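Local coordinates for putative cell adhesion protein (Bacteroides fragilis, PDB 4H40) that is probably a fimbrillin-like structural subunit or adhesin of a distinct type of pilus made by gut Bacteroides, with a likely role in cell adhesion, at residues B[184-189]-B[202-207]; B[241-244]-B[250-253]; B[59-64]-B[108-113]. All blocks are in the same frame, centred on the assembly; numbering follows the deposited sequence.

Contact 1. Residues B[184-189]-B[202-207]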
loop_
_atom_site.group_PDB
_atom_site.type_symbol
_atom_site.label_atom_id
_atom_site.label_comp_id
_atom_site.label_asym_id
_atom_site.label_seq_id
_atom_site.Cartn_x
_atom_site.Cartn_y
_atom_site.Cartn_z
HETATM N N MSE B 184 2.328 -9.854 -12.119
HETATM C CA MSE B 184 1.771 -9.723 -10.778
HETATM C C MSE B 184 1.941 -11.061 -10.088
HETATM O O MSE B 184 1.761 -12.108 -10.719
HETATM C CB MSE B 184 0.315 -9.260 -10.780
HETATM C CG MSE B 184 0.167 -7.835 -11.266
HETATM SE SE MSE B 184 -1.610 -7.058 -11.071
HETATM C CE MSE B 184 -1.393 -6.316 -9.311
ATOM N N GLN B 185 2.391 -11.039 -8.829
ATOM C CA GLN B 185 2.556 -12.241 -8.058
ATOM C C GLN B 185 1.953 -12.061 -6.681
ATOM O O GLN B 185 2.137 -11.027 -6.066
ATOM C CB GLN B 185 4.019 -12.612 -7.966
ATOM C CG GLN B 185 4.202 -13.950 -7.332
ATOM C CD GLN B 185 5.632 -14.245 -7.143
ATOM O OE1 GLN B 185 6.266 -14.845 -8.000
ATOM N NE2 GLN B 185 6.158 -13.850 -6.007
ATOM N N PHE B 186 1.229 -13.078 -6.208
ATOM C CA PHE B 186 0.591 -13.138 -4.905
ATOM C C PHE B 186 1.076 -14.406 -4.187
ATOM O O PHE B 186 0.965 -15.515 -4.719
ATOM C CB PHE B 186 -0.948 -13.108 -5.040
ATOM C CG PHE B 186 -1.441 -11.979 -5.935
ATOM C CD1 PHE B 186 -1.660 -10.704 -5.422
ATOM C CD2 PHE B 186 -1.635 -12.179 -7.287
ATOM C CE1 PHE B 186 -2.039 -9.657 -6.251
ATOM C CE2 PHE B 186 -2.012 -11.122 -8.119
ATOM C CZ PHE B 186 -2.194 -9.870 -7.601
ATOM N N THR B 187 1.717 -14.205 -3.020
ATOM C CA THR B 187 2.113 -15.251 -2.103
ATOM C C THR B 187 1.091 -15.172 -0.982
ATOM O O THR B 187 0.948 -14.098 -0.373
ATOM C CB THR B 187 3.568 -15.096 -1.641
ATOM O OG1 THR B 187 4.441 -15.112 -2.773
ATOM C CG2 THR B 187 3.977 -16.180 -0.672
ATOM N N VAL B 188 0.294 -16.253 -0.794
ATOM C CA VAL B 188 -0.728 -16.322 0.276
ATOM C C VAL B 188 -0.226 -17.270 1.352
ATOM O O VAL B 188 -0.083 -18.467 1.095
ATOM C CB VAL B 188 -2.135 -16.735 -0.211
ATOM C CG1 VAL B 188 -3.134 -16.649 0.925
ATOM C CG2 VAL B 188 -2.587 -15.905 -1.412
ATOM N N ARG B 189 0.069 -16.737 2.540
ATOM C CA ARG B 189 0.579 -17.526 3.655
ATOM C C ARG B 189 -0.537 -18.042 4.551
ATOM O O ARG B 189 -1.573 -17.391 4.695
ATOM C CB ARG B 189 1.534 -16.688 4.483
ATOM C CG ARG B 189 2.875 -16.408 3.845
ATOM C CD ARG B 189 3.698 -15.554 4.769
ATOM N NE ARG B 189 5.009 -15.245 4.198
ATOM C CZ ARG B 189 5.730 -14.166 4.502
ATOM N NH1 ARG B 189 5.269 -13.269 5.371
ATOM N NH2 ARG B 189 6.909 -13.967 3.927
ATOM N N GLU B 202 -12.450 -20.727 -8.856
ATOM C CA GLU B 202 -12.543 -19.308 -9.200
ATOM C C GLU B 202 -11.156 -18.601 -9.102
ATOM O O GLU B 202 -10.974 -17.564 -9.730
ATOM C CB GLU B 202 -13.570 -18.577 -8.306
ATOM C CG GLU B 202 -15.017 -19.038 -8.429
ATOM C CD GLU B 202 -15.427 -20.317 -7.703
ATOM O OE1 GLU B 202 -14.621 -20.851 -6.906
ATOM O OE2 GLU B 202 -16.561 -20.793 -7.947
ATOM N N GLY B 203 -10.227 -19.164 -8.310
ATOM C CA GLY B 203 -8.876 -18.651 -8.102
ATOM C C GLY B 203 -8.774 -17.173 -7.764
ATOM O O GLY B 203 -9.612 -16.626 -7.036
ATOM N N ILE B 204 -7.750 -16.510 -8.310
ATOM C CA ILE B 204 -7.507 -15.077 -8.104
ATOM C C ILE B 204 -7.895 -14.312 -9.371
ATOM O O ILE B 204 -7.333 -14.555 -10.442
ATOM C CB ILE B 204 -6.027 -14.824 -7.690
ATOM C CG1 ILE B 204 -5.721 -15.495 -6.344
ATOM C CG2 ILE B 204 -5.692 -13.307 -7.679
ATOM C CD1 ILE B 204 -4.332 -15.755 -6.138
ATOM N N GLU B 205 -8.877 -13.415 -9.244
ATOM C CA GLU B 205 -9.347 -12.588 -10.345
ATOM C C GLU B 205 -8.909 -11.122 -10.142
ATOM O O GLU B 205 -9.235 -10.485 -9.138
ATOM C CB GLU B 205 -10.856 -12.707 -10.512
ATOM C CG GLU B 205 -11.357 -11.990 -11.752
ATOM C CD GLU B 205 -12.737 -12.405 -12.218
ATOM O OE1 GLU B 205 -13.662 -12.483 -11.374
ATOM O OE2 GLU B 205 -12.896 -12.633 -13.440
ATOM N N ILE B 206 -8.102 -10.647 -11.090
ATOM C CA ILE B 206 -7.585 -9.297 -11.192
ATOM C C ILE B 206 -8.529 -8.574 -12.184
ATOM O O ILE B 206 -8.814 -9.098 -13.251
ATOM C CB ILE B 206 -6.096 -9.341 -11.619
ATOM C CG1 ILE B 206 -5.282 -10.267 -10.669
ATOM C CG2 ILE B 206 -5.484 -7.932 -11.707
ATOM C CD1 ILE B 206 -3.861 -10.486 -11.042
ATOM N N SER B 207 -9.081 -7.431 -11.775
ATOM C CA SER B 207 -10.056 -6.645 -12.539
ATOM C C SER B 207 -9.642 -5.186 -12.637
ATOM O O SER B 207 -8.980 -4.676 -11.734
ATOM C CB SER B 207 -11.427 -6.725 -11.869
ATOM O OG SER B 207 -12.141 -7.902 -12.212
#
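Ile206 meets two side chains of the facing strand at once: its CD1 methyl lies 3.5 Å from CE2 of Phe186, and its CG2 branch lies 4.0 Å from SE of Met184, which is modelled as selenomethionine. The segments 184-189 and 202-207 belong to two different sheets packed face to face, as in a β-sandwich; their strand axes come within 10.4 Å and run 142° apart, too far for backbone pairing. Phe186 holds CG beside its backbone N (chi1 -50°), which carries the ring toward the facing strand to meet Ile206 coming from the opposite direction. CD1 arrives at the ring edge, near its plane. Ile204 approaches the same ring obliquely, CG2 to CD2 of Phe186 at 4.2 Å. In Met184, chi1 of -68° and an extended chi2 carry SE to Ile206, where it also lies 4.1 Å from CD1 and so touches both branches. Val269 and Ile240 also touch Phe186. All four touching residues are buried, and every contact among them is apolar. The join between these layers therefore depends on hydrophobic burial and shape, with no directional bond between the two segments to set their register.

Contact 2. Residues B[241-244]-B[250-253]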
loop_
_atom_site.group_PDB
_atom_site.type_symbol
_atom_site.label_atom_id
_atom_site.label_comp_id
_atom_site.label_asym_id
_atom_site.label_seq_id
_atom_site.Cartn_x
_atom_site.Cartn_y
_atom_site.Cartn_z
ATOM N N THR B 241 -5.826 -19.443 -12.009
ATOM C CA THR B 241 -6.482 -20.640 -11.494
ATOM C C THR B 241 -5.454 -21.579 -10.865
ATOM O O THR B 241 -5.816 -22.431 -10.049
ATOM C CB THR B 241 -7.288 -21.346 -12.612
ATOM O OG1 THR B 241 -6.533 -21.353 -13.826
ATOM C CG2 THR B 241 -8.624 -20.679 -12.870
ATOM N N GLN B 242 -4.177 -21.409 -11.222
ATOM C CA GLN B 242 -3.115 -22.297 -10.761
ATOM C C GLN B 242 -2.141 -21.607 -9.811
ATOM O O GLN B 242 -1.744 -20.462 -10.027
ATOM C CB GLN B 242 -2.360 -22.884 -11.964
ATOM C CG GLN B 242 -3.126 -24.000 -12.664
ATOM C CD GLN B 242 -3.123 -23.818 -14.164
ATOM O OE1 GLN B 242 -2.068 -23.829 -14.833
ATOM N NE2 GLN B 242 -4.321 -23.659 -14.730
ATOM N N ALA B 243 -1.745 -22.334 -8.769
ATOM C CA ALA B 243 -0.803 -21.879 -7.757
ATOM C C ALA B 243 0.143 -22.996 -7.406
ATOM O O ALA B 243 -0.178 -24.145 -7.643
ATOM C CB ALA B 243 -1.551 -21.401 -6.518
ATOM N N THR B 244 1.309 -22.677 -6.882
ATOM C CA THR B 244 2.308 -23.661 -6.455
ATOM C C THR B 244 2.403 -23.631 -4.935
ATOM O O THR B 244 2.147 -22.600 -4.331
ATOM C CB THR B 244 3.702 -23.393 -7.106
ATOM O OG1 THR B 244 4.138 -22.088 -6.750
ATOM C CG2 THR B 244 3.696 -23.517 -8.609
ATOM N N SER B 250 2.407 -22.099 2.088
ATOM C CA SER B 250 1.926 -20.933 1.365
ATOM C C SER B 250 1.711 -21.272 -0.121
ATOM O O SER B 250 2.253 -22.252 -0.615
ATOM C CB SER B 250 2.842 -19.728 1.547
ATOM O OG SER B 250 4.188 -20.003 1.225
ATOM N N LEU B 251 0.842 -20.494 -0.798
ATOM C CA LEU B 251 0.531 -20.619 -2.215
ATOM C C LEU B 251 1.164 -19.476 -2.997
ATOM O O LEU B 251 1.161 -18.349 -2.514
ATOM C CB LEU B 251 -0.973 -20.559 -2.413
ATOM C CG LEU B 251 -1.837 -21.613 -1.761
ATOM C CD1 LEU B 251 -3.258 -21.131 -1.737
ATOM C CD2 LEU B 251 -1.738 -22.958 -2.500
ATOM N N VAL B 252 1.686 -19.732 -4.203
ATOM C CA VAL B 252 2.246 -18.677 -5.066
ATOM C C VAL B 252 1.502 -18.671 -6.403
ATOM O O VAL B 252 1.561 -19.632 -7.175
ATOM C CB VAL B 252 3.785 -18.744 -5.285
ATOM C CG1 VAL B 252 4.258 -17.568 -6.122
ATOM C CG2 VAL B 252 4.514 -18.733 -3.957
ATOM N N ALA B 253 0.811 -17.577 -6.679
ATOM C CA ALA B 253 0.098 -17.413 -7.942
ATOM C C ALA B 253 0.663 -16.209 -8.668
ATOM O O ALA B 253 0.987 -15.214 -8.031
ATOM C CB ALA B 253 -1.394 -17.264 -7.696
#
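Thr244, Ala243 and Val252 bury the most surface here, and Thr244 and Val252 form a single antiparallel hydrogen-bonded pair. Two backbone bonds define it: Thr244 N donates to Val252 O at 3.1 Å (N-H...O angle 159°), and Val252 N donates to Thr244 O at 2.9 Å (152°).

The two side chains of the pair project from the same face. In Thr244, chi1 of 59° turns OG1 toward the valine, 3.6 Å from Val252 O and 3.7 Å from Val252 CB; neither approach is a hydrogen bond. The side-chain atom of Val252 nearest to that hydroxyl oxygen is CB itself, not a methyl, so the pair meets at the root of the valine.

Ala243, just before the pair, directs its CB toward segment 250-253. That methyl lies 3.6 Å from the carbonyl oxygen of Val252, and it is flanked by apolar contacts to Leu251 CB at 4.2 Å and Ala253 CB at 4.3 Å, the residues on either side of Val252 in sequence. The CA-H of Ala243 also approaches Val252 O, with CA 3.3 Å from the oxygen. That carbonyl thus receives the amide of Thr244 and a weaker CH contact from Ala243; Thr244 O is used similarly by Val252 N and the CA of Leu251.

Within the fold, segment 241-244 leaves strand 237-240 of the antiparallel sheet and passes to the edge of strand 251-257. The other edge of 251-257 pairs with strand 177-190, through Leu251 with Val188 and Ala253 with Phe186. Strand 197-207 packs against Ala243, Leu251 and Ala253, through Met199, Leu197 and Ile204 respectively.

Contact 3. Residues B[59-64]-B[108-113]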
loop_
_atom_site.group_PDB
_atom_site.type_symbol
_atom_site.label_atom_id
_atom_site.label_comp_id
_atom_site.label_asym_id
_atom_site.label_seq_id
_atom_site.Cartn_x
_atom_site.Cartn_y
_atom_site.Cartn_z
ATOM N N LEU B 59 11.975 -16.821 -34.815
ATOM C CA LEU B 59 12.945 -15.977 -35.474
ATOM C C LEU B 59 12.205 -15.279 -36.611
ATOM O O LEU B 59 11.680 -15.966 -37.482
ATOM C CB LEU B 59 14.105 -16.868 -35.958
ATOM C CG LEU B 59 15.412 -16.220 -36.389
ATOM C CD1 LEU B 59 16.150 -15.627 -35.220
ATOM C CD2 LEU B 59 16.301 -17.251 -37.003
ATOM N N VAL B 60 12.042 -13.932 -36.519
ATOM C CA VAL B 60 11.356 -13.053 -37.490
ATOM C C VAL B 60 12.450 -12.393 -38.334
ATOM O O VAL B 60 13.305 -11.691 -37.775
ATOM C CB VAL B 60 10.420 -11.986 -36.821
ATOM C CG1 VAL B 60 9.611 -11.212 -37.865
ATOM C CG2 VAL B 60 9.498 -12.599 -35.766
ATOM N N VAL B 61 12.445 -12.643 -39.662
ATOM C CA VAL B 61 13.462 -12.120 -40.574
ATOM C C VAL B 61 12.902 -10.970 -41.423
ATOM O O VAL B 61 11.756 -11.022 -41.870
ATOM C CB VAL B 61 14.065 -13.247 -41.449
ATOM C CG1 VAL B 61 15.041 -12.706 -42.490
ATOM C CG2 VAL B 61 14.758 -14.288 -40.582
ATOM N N TYR B 62 13.736 -9.931 -41.613
ATOM C CA TYR B 62 13.489 -8.739 -42.428
ATOM C C TYR B 62 14.640 -8.527 -43.421
ATOM O O TYR B 62 15.761 -8.944 -43.132
ATOM C CB TYR B 62 13.336 -7.486 -41.547
ATOM C CG TYR B 62 12.270 -7.589 -40.479
ATOM C CD1 TYR B 62 12.572 -8.066 -39.210
ATOM C CD2 TYR B 62 10.969 -7.153 -40.720
ATOM C CE1 TYR B 62 11.595 -8.153 -38.219
ATOM C CE2 TYR B 62 9.988 -7.213 -39.730
ATOM C CZ TYR B 62 10.307 -7.708 -38.479
ATOM O OH TYR B 62 9.336 -7.774 -37.505
ATOM N N ASP B 63 14.395 -7.857 -44.565
ATOM C CA ASP B 63 15.490 -7.572 -45.499
ATOM C C ASP B 63 16.277 -6.334 -44.988
ATOM O O ASP B 63 15.962 -5.826 -43.907
ATOM C CB ASP B 63 14.978 -7.393 -46.948
ATOM C CG ASP B 63 13.949 -6.300 -47.199
ATOM O OD1 ASP B 63 13.740 -5.457 -46.302
ATOM O OD2 ASP B 63 13.378 -6.269 -48.308
ATOM N N ASP B 64 17.285 -5.855 -45.753
ATOM C CA ASP B 64 18.108 -4.693 -45.379
ATOM C C ASP B 64 17.280 -3.384 -45.269
ATOM O O ASP B 64 17.708 -2.454 -44.585
ATOM C CB ASP B 64 19.296 -4.505 -46.353
ATOM C CG ASP B 64 18.962 -4.626 -47.829
ATOM O OD1 ASP B 64 18.143 -3.814 -48.326
ATOM O OD2 ASP B 64 19.560 -5.496 -48.501
ATOM N N LEU B 108 16.599 -23.926 -41.100
ATOM C CA LEU B 108 16.402 -22.665 -41.807
ATOM C C LEU B 108 17.597 -22.406 -42.713
ATOM O O LEU B 108 18.722 -22.258 -42.228
ATOM C CB LEU B 108 16.177 -21.474 -40.832
ATOM C CG LEU B 108 16.412 -20.029 -41.354
ATOM C CD1 LEU B 108 15.297 -19.557 -42.274
ATOM C CD2 LEU B 108 16.504 -19.088 -40.226
ATOM N N TYR B 109 17.346 -22.381 -44.027
ATOM C CA TYR B 109 18.338 -22.048 -45.035
ATOM C C TYR B 109 17.976 -20.679 -45.598
ATOM O O TYR B 109 16.808 -20.423 -45.927
ATOM C CB TYR B 109 18.421 -23.109 -46.144
ATOM C CG TYR B 109 18.958 -24.449 -45.694
ATOM C CD1 TYR B 109 18.103 -25.448 -45.233
ATOM C CD2 TYR B 109 20.311 -24.748 -45.794
ATOM C CE1 TYR B 109 18.585 -26.704 -44.863
ATOM C CE2 TYR B 109 20.807 -25.998 -45.420
ATOM C CZ TYR B 109 19.941 -26.971 -44.942
ATOM O OH TYR B 109 20.409 -28.217 -44.581
HETATM N N MSE B 110 18.973 -19.787 -45.664
HETATM C CA MSE B 110 18.812 -18.415 -46.162
HETATM C C MSE B 110 19.808 -18.080 -47.275
HETATM O O MSE B 110 20.921 -18.624 -47.284
HETATM C CB MSE B 110 18.983 -17.407 -45.011
HETATM C CG MSE B 110 17.856 -17.455 -44.010
HETATM SE SE MSE B 110 17.700 -15.838 -42.981
HETATM C CE MSE B 110 18.636 -16.360 -41.469
ATOM N N LYS B 111 19.427 -17.162 -48.201
ATOM C CA LYS B 111 20.391 -16.719 -49.211
ATOM C C LYS B 111 21.332 -15.693 -48.569
ATOM O O LYS B 111 21.022 -15.162 -47.498
ATOM C CB LYS B 111 19.797 -16.179 -50.549
ATOM C CG LYS B 111 18.396 -15.563 -50.650
ATOM C CD LYS B 111 18.006 -15.487 -52.122
ATOM C CE LYS B 111 16.529 -15.373 -52.355
ATOM N NZ LYS B 111 16.210 -15.656 -53.774
ATOM N N ALA B 112 22.476 -15.427 -49.227
ATOM C CA ALA B 112 23.466 -14.446 -48.796
ATOM C C ALA B 112 22.878 -13.027 -48.842
ATOM O O ALA B 112 22.047 -12.712 -49.696
ATOM C CB ALA B 112 24.702 -14.538 -49.676
ATOM N N GLY B 113 23.265 -12.216 -47.869
ATOM C CA GLY B 113 22.799 -10.840 -47.745
ATOM C C GLY B 113 22.704 -10.353 -46.318
ATOM O O GLY B 113 22.984 -11.099 -45.377
#
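Leu59 and Leu108 adopt matching torsions, each with CG anti to N (chi1 -166° and 160°), and this extends both side chains into the interior until CD2 of Leu59 lies 3.7 Å from CD2 of Leu108. The setting is consistent with the β-sandwich of transthyretin-like fimbrillin domains: strand 56-62 pairs with strands 74-79 and 113-121 in one layer, while strand 108-110 pairs with strand 14-19 in the facing one. CA-CA separations of 9.8 Å for Leu59 and Leu108, and 10.0 Å for Val61 and Met110, fit layers joined by side chains and not by backbone bonds.

The leucines cross at about a right angle and touch methyl to methyl. Two residues along each strand the contact is repeated with different shapes, since Val61 presents a branched end and Met110, a selenomethionine, presents its selenium. Tyr72 touches both Val61 and Met110, and Ile16 lies against both Leu108 and Met110, so Tyr72 and Ile16 extend the same apolar cluster. All four residues are buried and the contact is apolar throughout. In Met110, chi1 of -69° and an extended chi2 bring SE astride the valine fork, 4.1 Å from CG1 and equally 4.1 Å from CG2 of Val61.

In the fold
Contacts 1 and 2, their centres 8 Å apart, share a layer in which strands 177-190 and 251-257 pair. Phe186 N lies 2.8 Å from Ala253 O and Val188 N 2.8 Å from Leu251 O, both probable hydrogen bonds, so the strand packed in contact 1 is stitched to the strand paired in contact 2. Contact 3 lies on the opposite side of the chain's centre, about 43 Å centre to centre from contact 1 and 42 Å from contact 2, the nearest atoms about 25 Å apart in both cases. The two ends are probably separate sandwich cores, as expected of a two-domain fimbrillin-like subunit; contacts 1 and 3 join facing layers, while contact 2 fastens a sheet edge.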